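Local structure of L-rhamnonate dehydratase (Gibberella zeae, 2P0I) at residues E162-Y167 against H333-Q338; V320-H325 against P339-Q344; I14-I19 against W91-H96. The protein probably catalyses the removal of water from L-rhamnonate to give 2-dehydro-3-deoxy-L-rhamnonate, as a member of the enolase superfamily. All blocks are in the same frame, centred on the assembly; numbering follows the deposited sequence.

Interaction 1 (E162-Y167 against H333-Q338); sequences ERLDFY and HFQISQ
Q335 reaches from helix 329-337 toward L164 on strand 163-169, a parallel neighbour of strand 344-347 in the barrel of the enolase-type C-terminal domain. Its CG stands anti to the backbone N (chi1 -167°), and a bend at chi2 then lays the terminal amide alongside the leucine, the two side chains running antiparallel beside one another. OE1 of Q335 lies 3.4 Å from CD2 of L164, while NE2 of Q335 is 3.5 Å from CG of L164. Glutamine has a long, flexible stem that carries its amide to the strand, but a second conformer is deposited, so the exact placing is tentative; in the conformer described here NE2 is buried and has no partner in the model. One residue on, I336 sends its CD1 across the leucine at about a right angle. Its CD1 comes to 3.4 Å from CD1 of L164, closer than usual for two methyls; this short approach and the off-staggered leucine torsions make the leucine's placing doubtful, so no strain should be read from it. Branched I336 and L164 suit the place, being broad, apolar and buried. Next, S337 and Q338 turn from the strand toward another subunit: the backbone O of S337 bonds to N110 of the second subunit. The strand's polar side chains keep to the margin, where NE of R163 meets OD1 of D165 at 2.9 Å in a salt bridge on the syn side of the carboxylate, probably offsetting charge there, and R163 also makes a cation-pi contact with Y374. Helix and strand, their axes 113° apart, thus meet through a leucine packed against both a methyl and a buried amide, a contact that rests on shape and van der Waals attraction.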
loop_
_atom_site.group_PDB
_atom_site.type_symbol
_atom_site.label_atom_id
_atom_site.label_comp_id
_atom_site.label_asym_id
_atom_site.label_seq_id
_atom_site.Cartn_x
_atom_site.Cartn_y
_atom_site.Cartn_z
ATOM N N GLU A 162 32.645 -13.695 24.984
ATOM C CA GLU A 162 33.517 -13.710 26.156
ATOM C C GLU A 162 33.776 -12.302 26.680
ATOM O O GLU A 162 34.111 -12.119 27.850
ATOM C CB GLU A 162 34.841 -14.426 25.854
ATOM C CG GLU A 162 35.209 -14.495 24.367
ATOM C CD GLU A 162 36.565 -15.142 24.106
ATOM O OE1 GLU A 162 37.471 -14.442 23.600
ATOM O OE2 GLU A 162 36.723 -16.348 24.400
ATOM N N ARG A 163 33.610 -11.316 25.803
ATOM C CA ARG A 163 33.952 -9.931 26.093
ATOM C C ARG A 163 32.782 -8.987 25.762
ATOM O O ARG A 163 32.171 -9.095 24.697
ATOM C CB ARG A 163 35.189 -9.559 25.288
ATOM C CG ARG A 163 35.790 -8.222 25.593
ATOM C CD ARG A 163 37.010 -8.010 24.716
ATOM N NE ARG A 163 37.205 -6.603 24.384
ATOM C CZ ARG A 163 38.390 -5.999 24.326
ATOM N NH1 ARG A 163 39.503 -6.677 24.582
ATOM N NH2 ARG A 163 38.461 -4.711 24.017
ATOM N N LEU A 164 32.479 -8.071 26.662
ATOM C CA LEU A 164 31.496 -7.020 26.441
ATOM C C LEU A 164 32.193 -5.759 26.011
ATOM O O LEU A 164 32.852 -5.142 26.772
ATOM C CB LEU A 164 30.795 -6.668 27.745
ATOM C CG LEU A 164 29.449 -7.211 28.185
ATOM C CD1 LEU A 164 29.666 -8.253 29.152
ATOM C CD2 LEU A 164 28.655 -6.161 28.828
ATOM N N ASP A 165 32.002 -5.360 24.785
ATOM C CA ASP A 165 32.540 -4.089 24.317
ATOM C C ASP A 165 31.622 -2.916 24.611
ATOM O O ASP A 165 30.401 -3.052 24.613
ATOM C CB ASP A 165 32.907 -4.160 22.840
ATOM C CG ASP A 165 34.071 -5.106 22.578
ATOM O OD1 ASP A 165 35.104 -4.983 23.269
ATOM O OD2 ASP A 165 33.954 -5.974 21.687
ATOM N N PHE A 166 32.224 -1.764 24.873
ATOM C CA PHE A 166 31.481 -0.609 25.332
ATOM C C PHE A 166 31.795 0.607 24.491
ATOM O O PHE A 166 32.951 0.869 24.149
ATOM C CB PHE A 166 31.834 -0.285 26.773
ATOM C CG PHE A 166 31.138 -1.128 27.776
ATOM C CD1 PHE A 166 29.937 -0.715 28.330
ATOM C CD2 PHE A 166 31.704 -2.325 28.202
ATOM C CE1 PHE A 166 29.297 -1.493 29.284
ATOM C CE2 PHE A 166 31.072 -3.109 29.150
ATOM C CZ PHE A 166 29.865 -2.693 29.693
ATOM N N TYR A 167 30.766 1.379 24.196
ATOM C CA TYR A 167 30.975 2.775 23.906
ATOM C C TYR A 167 30.652 3.647 25.100
ATOM O O TYR A 167 29.936 3.235 26.023
ATOM C CB TYR A 167 30.223 3.214 22.642
ATOM C CG TYR A 167 28.733 3.415 22.798
ATOM C CD1 TYR A 167 28.213 4.666 23.144
ATOM C CD2 TYR A 167 27.839 2.364 22.566
ATOM C CE1 TYR A 167 26.852 4.864 23.284
ATOM C CE2 TYR A 167 26.457 2.556 22.703
ATOM C CZ TYR A 167 25.977 3.812 23.062
ATOM O OH TYR A 167 24.627 4.037 23.199
ATOM N N HIS A 333 24.289 -8.560 31.964
ATOM C CA HIS A 333 23.896 -9.969 31.913
ATOM C C HIS A 333 23.052 -10.284 30.691
ATOM O O HIS A 333 23.195 -11.348 30.091
ATOM C CB HIS A 333 23.167 -10.378 33.186
ATOM C CG HIS A 333 24.073 -10.551 34.363
ATOM N ND1 HIS A 333 24.676 -9.487 34.996
ATOM C CD2 HIS A 333 24.485 -11.661 35.019
ATOM C CE1 HIS A 333 25.405 -9.934 36.003
ATOM N NE2 HIS A 333 25.310 -11.249 36.035
ATOM N N PHE A 334 22.208 -9.327 30.309
ATOM C CA PHE A 334 21.399 -9.424 29.100
ATOM C C PHE A 334 22.269 -9.428 27.855
ATOM O O PHE A 334 22.065 -10.254 26.971
ATOM C CB PHE A 334 20.404 -8.258 29.039
ATOM C CG PHE A 334 19.713 -8.123 27.714
ATOM C CD1 PHE A 334 18.682 -8.988 27.361
ATOM C CD2 PHE A 334 20.101 -7.135 26.811
ATOM C CE1 PHE A 334 18.052 -8.874 26.120
ATOM C CE2 PHE A 334 19.478 -7.008 25.585
ATOM C CZ PHE A 334 18.445 -7.879 25.235
ATOM N N GLN A 335 23.233 -8.499 27.800
ATOM C CA GLN A 335 24.030 -8.261 26.596
ATOM C C GLN A 335 24.954 -9.425 26.283
ATOM O O GLN A 335 25.127 -9.790 25.126
ATOM C CB GLN A 335 24.835 -6.966 26.729
ATOM C CG GLN A 335 25.458 -6.466 25.431
ATOM C CD GLN A 335 26.977 -6.466 25.469
ATOM O OE1 GLN A 335 27.601 -5.426 25.675
ATOM N NE2 GLN A 335 27.576 -7.633 25.270
ATOM N N ILE A 336 25.529 -10.004 27.324
ATOM C CA ILE A 336 26.381 -11.171 27.179
ATOM C C ILE A 336 25.658 -12.410 26.633
ATOM O O ILE A 336 26.297 -13.295 26.074
ATOM C CB ILE A 336 27.166 -11.440 28.487
ATOM C CG1 ILE A 336 28.506 -12.106 28.211
ATOM C CG2 ILE A 336 26.361 -12.222 29.462
ATOM C CD1 ILE A 336 29.466 -11.234 27.459
ATOM N N SER A 337 24.327 -12.431 26.739
ATOM C CA SER A 337 23.546 -13.657 26.594
ATOM C C SER A 337 22.827 -13.835 25.259
ATOM O O SER A 337 22.370 -14.935 24.950
ATOM C CB SER A 337 22.543 -13.769 27.739
ATOM O OG SER A 337 21.487 -12.847 27.558
ATOM N N GLN A 338 22.718 -12.762 24.479
ATOM C CA GLN A 338 21.853 -12.756 23.292
ATOM C C GLN A 338 22.638 -12.741 21.965
ATOM O O GLN A 338 23.730 -12.165 21.890
ATOM C CB GLN A 338 20.818 -11.616 23.344
ATOM C CG GLN A 338 19.956 -11.528 24.612
ATOM C CD GLN A 338 19.006 -12.706 24.810
ATOM O OE1 GLN A 338 19.073 -13.403 25.824
ATOM N NE2 GLN A 338 18.110 -12.920 23.853
#

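Interaction 2 (V320-H325 against P339-Q344); sequences VPVVPH and PNTPFQ
The contact belongs to the wall of the TIM-like barrel of the enolase-type C-terminal domain, where one backbone bond, V322 N to N340 O at 3.0 Å and nearly linear (169°), joins V320-H325 to P339-Q344. P321 and V323 bond through their backbones to I295, and P339-Q344 runs into strand 344-347 of the barrel. Between the segments in sequence lies helix 329-337, and their end-to-end directions differ by 33°. The oxygen of N340 is also approached by CA of P321 at 3.4 Å, and a matching CA-H...O contact links CA of T341 to V322 O. Proline can be accommodated at 321, since the donor to N340 O is the N-H of the next residue. N340 needs its side chain elsewhere: with CG between its backbone N and carbonyl carbon (chi1 60°), the amide turns to helix 305-317, where ND2 bonds to A312 O, and on the way ND2 passes 3.6 Å from CG2 of V322. T341 divides its labour, OG1 bonding to Q335 O while its methyl CG2 packs 3.8 Å from CB of V322. Q344 does likewise, its OE1 going to S331 and its stem lying near P324. V323 points at the other segment, and its branching sends one methyl to the F343 carbonyl and the other to the ring. CG1 of V323 sits 3.4 Å from the backbone O of F343, and CG2 of V323 meets CE1 of F343, 3.6 Å away. A face of that same ring is covered by P342, whose CG stands 3.7 Å above the plane of the F343 ring, offset toward the rim.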
loop_
_atom_site.group_PDB
_atom_site.type_symbol
_atom_site.label_atom_id
_atom_site.label_comp_id
_atom_site.label_asym_id
_atom_site.label_seq_id
_atom_site.Cartn_x
_atom_site.Cartn_y
_atom_site.Cartn_z
ATOM N N VAL A 320 17.419 -6.755 13.874
ATOM C CA VAL A 320 17.635 -5.423 14.448
ATOM C C VAL A 320 18.456 -5.582 15.737
ATOM O O VAL A 320 17.991 -6.221 16.681
ATOM C CB VAL A 320 16.274 -4.723 14.754
ATOM C CG1 VAL A 320 16.469 -3.306 15.293
ATOM C CG2 VAL A 320 15.390 -4.689 13.507
ATOM N N PRO A 321 19.687 -5.028 15.768
ATOM C CA PRO A 321 20.492 -4.981 16.990
ATOM C C PRO A 321 19.731 -4.340 18.133
ATOM O O PRO A 321 19.023 -3.350 17.933
ATOM C CB PRO A 321 21.672 -4.093 16.600
ATOM C CG PRO A 321 21.798 -4.257 15.153
ATOM C CD PRO A 321 20.400 -4.425 14.630
ATOM N N VAL A 322 19.850 -4.937 19.312
ATOM C CA VAL A 322 19.352 -4.351 20.547
ATOM C C VAL A 322 20.570 -3.942 21.354
ATOM O O VAL A 322 21.398 -4.774 21.688
ATOM C CB VAL A 322 18.531 -5.379 21.355
ATOM C CG1 VAL A 322 18.086 -4.796 22.673
ATOM C CG2 VAL A 322 17.341 -5.842 20.551
ATOM N N VAL A 323 20.691 -2.648 21.627
ATOM C CA VAL A 323 21.838 -2.104 22.353
ATOM C C VAL A 323 21.278 -1.263 23.500
ATOM O O VAL A 323 20.932 -0.102 23.311
ATOM C CB VAL A 323 22.764 -1.278 21.421
ATOM C CG1 VAL A 323 23.819 -0.502 22.206
ATOM C CG2 VAL A 323 23.436 -2.191 20.412
ATOM N N PRO A 324 21.159 -1.861 24.696
ATOM C CA PRO A 324 20.392 -1.258 25.762
ATOM C C PRO A 324 21.054 -0.013 26.343
ATOM O O PRO A 324 22.269 0.178 26.197
ATOM C CB PRO A 324 20.316 -2.368 26.808
ATOM C CG PRO A 324 21.537 -3.158 26.594
ATOM C CD PRO A 324 21.757 -3.135 25.117
ATOM N N HIS A 325 20.229 0.822 26.971
ATOM C CA HIS A 325 20.668 1.944 27.788
ATOM C C HIS A 325 21.540 1.437 28.937
ATOM O O HIS A 325 21.299 0.346 29.465
ATOM C CB HIS A 325 19.435 2.674 28.334
ATOM C CG HIS A 325 19.758 3.862 29.185
ATOM N ND1 HIS A 325 19.629 3.851 30.558
ATOM C CD2 HIS A 325 20.213 5.095 28.861
ATOM C CE1 HIS A 325 19.981 5.028 31.042
ATOM N NE2 HIS A 325 20.342 5.801 30.033
ATOM N N PRO A 339 22.087 -13.391 20.922
ATOM C CA PRO A 339 22.616 -13.329 19.556
ATOM C C PRO A 339 22.713 -11.916 18.966
ATOM O O PRO A 339 23.679 -11.617 18.252
ATOM C CB PRO A 339 21.598 -14.156 18.752
ATOM C CG PRO A 339 20.380 -14.244 19.608
ATOM C CD PRO A 339 20.909 -14.279 20.996
ATOM N N ASN A 340 21.726 -11.067 19.265
ATOM C CA ASN A 340 21.508 -9.812 18.530
ATOM C C ASN A 340 21.893 -8.567 19.314
ATOM O O ASN A 340 21.329 -7.496 19.107
ATOM C CB ASN A 340 20.058 -9.706 18.019
ATOM C CG ASN A 340 19.013 -9.734 19.145
ATOM O OD1 ASN A 340 19.166 -10.437 20.146
ATOM N ND2 ASN A 340 17.934 -8.981 18.964
ATOM N N THR A 341 22.853 -8.715 20.221
ATOM C CA THR A 341 23.153 -7.671 21.192
ATOM C C THR A 341 24.659 -7.370 21.254
ATOM O O THR A 341 25.353 -7.807 22.176
ATOM C CB THR A 341 22.588 -8.014 22.590
ATOM O OG1 THR A 341 23.064 -9.299 23.011
ATOM C CG2 THR A 341 21.063 -7.999 22.593
ATOM N N PRO A 342 25.164 -6.606 20.271
ATOM C CA PRO A 342 26.592 -6.550 19.921
ATOM C C PRO A 342 27.542 -5.826 20.903
ATOM O O PRO A 342 28.693 -6.241 21.053
ATOM C CB PRO A 342 26.584 -5.851 18.562
ATOM C CG PRO A 342 25.374 -4.977 18.593
ATOM C CD PRO A 342 24.348 -5.728 19.407
ATOM N N PHE A 343 27.066 -4.757 21.546
ATOM C CA PHE A 343 27.871 -3.921 22.461
ATOM C C PHE A 343 26.906 -3.133 23.340
ATOM O O PHE A 343 25.698 -3.222 23.146
ATOM C CB PHE A 343 28.771 -2.946 21.678
ATOM C CG PHE A 343 28.109 -2.331 20.469
ATOM C CD1 PHE A 343 27.191 -1.286 20.604
ATOM C CD2 PHE A 343 28.411 -2.791 19.190
ATOM C CE1 PHE A 343 26.576 -0.720 19.485
ATOM C CE2 PHE A 343 27.802 -2.230 18.063
ATOM C CZ PHE A 343 26.886 -1.194 18.212
ATOM N N GLN A 344 27.413 -2.333 24.273
ATOM C CA GLN A 344 26.533 -1.401 24.974
ATOM C C GLN A 344 27.115 -0.091 25.463
ATOM O O GLN A 344 28.301 0.189 25.313
ATOM C CB GLN A 344 25.724 -2.090 26.075
ATOM C CG GLN A 344 26.508 -2.526 27.278
ATOM C CD GLN A 344 25.595 -2.835 28.437
ATOM O OE1 GLN A 344 25.197 -1.944 29.182
ATOM N NE2 GLN A 344 25.242 -4.102 28.585
#

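Interaction 3 (I14-I19 against W91-H96); sequences IRSFII and WLVHQH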
loop_
_atom_site.group_PDB
_atom_site.type_symbol
_atom_site.label_atom_id
_atom_site.label_comp_id
_atom_site.label_asym_id
_atom_site.label_seq_id
_atom_site.Cartn_x
_atom_site.Cartn_y
_atom_site.Cartn_z
ATOM N N ILE A 14 8.312 -8.385 50.737
ATOM C CA ILE A 14 8.905 -7.367 49.879
ATOM C C ILE A 14 9.040 -6.058 50.647
ATOM O O ILE A 14 8.110 -5.637 51.338
ATOM C CB ILE A 14 8.127 -7.211 48.534
ATOM C CG1 ILE A 14 8.707 -6.097 47.658
ATOM C CG2 ILE A 14 6.641 -7.017 48.759
ATOM C CD1 ILE A 14 8.233 -6.158 46.222
ATOM N N ARG A 15 10.220 -5.447 50.556
ATOM C CA ARG A 15 10.474 -4.137 51.153
ATOM C C ARG A 15 10.982 -3.144 50.108
ATOM O O ARG A 15 11.682 -3.519 49.175
ATOM C CB ARG A 15 11.504 -4.262 52.273
ATOM C CG ARG A 15 11.009 -5.035 53.497
ATOM C CD ARG A 15 12.144 -5.325 54.473
ATOM N NE ARG A 15 13.220 -6.101 53.853
ATOM C CZ ARG A 15 13.286 -7.430 53.849
ATOM N NH1 ARG A 15 12.341 -8.155 54.437
ATOM N NH2 ARG A 15 14.306 -8.040 53.258
ATOM N N SER A 16 10.642 -1.872 50.284
ATOM C CA SER A 16 11.149 -0.834 49.406
ATOM C C SER A 16 11.744 0.356 50.159
ATOM O O SER A 16 11.362 0.649 51.295
ATOM C CB SER A 16 10.075 -0.394 48.407
ATOM O OG SER A 16 9.000 0.239 49.067
ATOM N N PHE A 17 12.697 1.021 49.512
ATOM C CA PHE A 17 13.525 2.036 50.146
ATOM C C PHE A 17 13.749 3.193 49.185
ATOM O O PHE A 17 13.983 2.980 47.997
ATOM C CB PHE A 17 14.877 1.441 50.544
ATOM C CG PHE A 17 14.785 0.368 51.591
ATOM C CD1 PHE A 17 14.670 0.699 52.938
ATOM C CD2 PHE A 17 14.810 -0.975 51.231
ATOM C CE1 PHE A 17 14.579 -0.294 53.910
ATOM C CE2 PHE A 17 14.722 -1.973 52.197
ATOM C CZ PHE A 17 14.608 -1.629 53.539
ATOM N N ILE A 18 13.672 4.417 49.701
ATOM C CA ILE A 18 14.053 5.614 48.948
ATOM C C ILE A 18 15.515 5.952 49.244
ATOM O O ILE A 18 15.925 6.030 50.401
ATOM C CB ILE A 18 13.099 6.817 49.253
ATOM C CG1 ILE A 18 11.688 6.528 48.724
ATOM C CG2 ILE A 18 13.590 8.115 48.615
ATOM C CD1 ILE A 18 10.681 6.239 49.801
ATOM N N ILE A 19 16.304 6.120 48.190
ATOM C CA ILE A 19 17.722 6.414 48.338
ATOM C C ILE A 19 17.922 7.913 48.564
ATOM O O ILE A 19 17.532 8.734 47.729
ATOM C CB ILE A 19 18.532 5.899 47.121
ATOM C CG1 ILE A 19 18.497 4.368 47.089
ATOM C CG2 ILE A 19 19.981 6.391 47.169
ATOM C CD1 ILE A 19 18.342 3.780 45.709
ATOM N N TRP A 91 5.333 3.711 46.599
ATOM C CA TRP A 91 3.909 3.679 46.948
ATOM C C TRP A 91 3.210 2.564 46.174
ATOM O O TRP A 91 2.491 1.751 46.770
ATOM C CB TRP A 91 3.256 5.047 46.669
ATOM C CG TRP A 91 1.884 5.209 47.273
ATOM C CD1 TRP A 91 1.584 5.702 48.513
ATOM C CD2 TRP A 91 0.629 4.865 46.663
ATOM N NE1 TRP A 91 0.221 5.690 48.712
ATOM C CE2 TRP A 91 -0.389 5.189 47.591
ATOM C CE3 TRP A 91 0.267 4.332 45.418
ATOM C CZ2 TRP A 91 -1.748 4.989 47.314
ATOM C CZ3 TRP A 91 -1.085 4.129 45.145
ATOM C CH2 TRP A 91 -2.075 4.456 46.094
ATOM N N LEU A 92 3.469 2.505 44.864
ATOM C CA LEU A 92 2.861 1.507 43.970
ATOM C C LEU A 92 3.296 0.072 44.227
ATOM O O LEU A 92 2.480 -0.847 44.097
ATOM C CB LEU A 92 3.068 1.876 42.495
ATOM C CG LEU A 92 2.439 3.205 42.069
ATOM C CD1 LEU A 92 3.087 3.758 40.798
ATOM C CD2 LEU A 92 0.919 3.109 41.951
ATOM N N VAL A 93 4.569 -0.107 44.596
ATOM C CA VAL A 93 5.111 -1.410 45.021
ATOM C C VAL A 93 4.194 -2.075 46.041
ATOM O O VAL A 93 3.733 -3.211 45.853
ATOM C CB VAL A 93 6.535 -1.269 45.635
ATOM C CG1 VAL A 93 6.984 -2.572 46.277
ATOM C CG2 VAL A 93 7.542 -0.855 44.586
ATOM N N HIS A 94 3.897 -1.340 47.103
ATOM C CA HIS A 94 3.120 -1.890 48.194
ATOM C C HIS A 94 1.630 -1.840 47.950
ATOM O O HIS A 94 0.934 -2.823 48.206
ATOM C CB HIS A 94 3.538 -1.258 49.516
ATOM C CG HIS A 94 4.988 -1.452 49.817
ATOM N ND1 HIS A 94 5.491 -2.643 50.298
ATOM C CD2 HIS A 94 6.054 -0.633 49.642
ATOM C CE1 HIS A 94 6.801 -2.538 50.437
ATOM N NE2 HIS A 94 7.169 -1.330 50.045
ATOM N N GLN A 95 1.139 -0.721 47.422
ATOM C CA GLN A 95 -0.303 -0.543 47.270
ATOM C C GLN A 95 -0.909 -1.378 46.158
ATOM O O GLN A 95 -2.039 -1.862 46.290
ATOM C CB GLN A 95 -0.676 0.923 47.097
ATOM C CG GLN A 95 -0.475 1.762 48.346
ATOM C CD GLN A 95 -1.425 1.405 49.477
ATOM O OE1 GLN A 95 -0.987 1.011 50.558
ATOM N NE2 GLN A 95 -2.726 1.554 49.239
ATOM N N HIS A 96 -0.168 -1.551 45.062
ATOM C CA HIS A 96 -0.687 -2.328 43.940
ATOM C C HIS A 96 -0.080 -3.724 43.831
ATOM O O HIS A 96 -0.795 -4.729 43.875
ATOM C CB HIS A 96 -0.570 -1.554 42.620
ATOM C CG HIS A 96 -1.545 -1.998 41.570
ATOM N ND1 HIS A 96 -1.659 -1.369 40.349
ATOM C CD2 HIS A 96 -2.457 -3.001 41.563
ATOM C CE1 HIS A 96 -2.596 -1.970 39.635
ATOM N NE2 HIS A 96 -3.095 -2.963 40.348
#
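Two torsions make H94 and S16 meet: CG of H94 lies anti to its carbonyl carbon (chi1 -58°), swinging the imidazole off helix 86-97 toward the strand, and OG of S16 lies between its backbone N and carbonyl carbon (chi1 66°), projecting back. NE2 of H94 and OG of S16 then come within 2.6 Å in a short hydrogen bond, with the hydroxyl at the ring edge and near its plane. The backbone O of I14 sits at the same ring's edge, in plane, 3.5 Å from CE1 of H94. Both ring nitrogens are engaged, since ND1 bonds to E98; that carboxylate probably polarises the imidazole and fixes how it is turned. OG of S16 has a second partner, S400. A small serine suits the spot, bringing a hydroxyl in without pushing the helix off. Beside this polar pair lies an apolar one: CD1 of I14 meets CG1 of V93 at 3.8 Å, the side chains crossing at a slant. CG1 of V93 also lies 3.9 Å over the centre of the H94 ring, so valine and histidine brace each other on the helix. Strand and helix run nearly antiparallel, with axes 157° apart and 8.8 Å at their closest. In the N-terminal domain, I14 and S16 thus face the helix, whereas R15 turns away to salt-bridge E70 and E72 on strand 66-73. Strand 11-19 lies between 66-73 and 397-399, antiparallel to both, while V63 and L64 of the third subunit pack on W91, L92, Q95 and H96 of the helix.

From the N terminus, interaction 3 comes first, closing a loop of 71 residues that brings helix 86-97 back onto strand 11-19 within the N-terminal domain. It is complete before interaction 1 opens at 162-167, and its centre lies about 31 Å from those of the other two. Interactions 1 and 2 cross: 320-325 falls between the two segments of interaction 1, then 333-338 returns to the strand and 339-344 to 320-325. Their centres are about 8 Å apart, and they touch, probably through a hydrogen bond from Y167 N to Q344 O. Together they tie strand 163-169, helix 329-337, the 320-325 segment and the approach to strand 344-347 together.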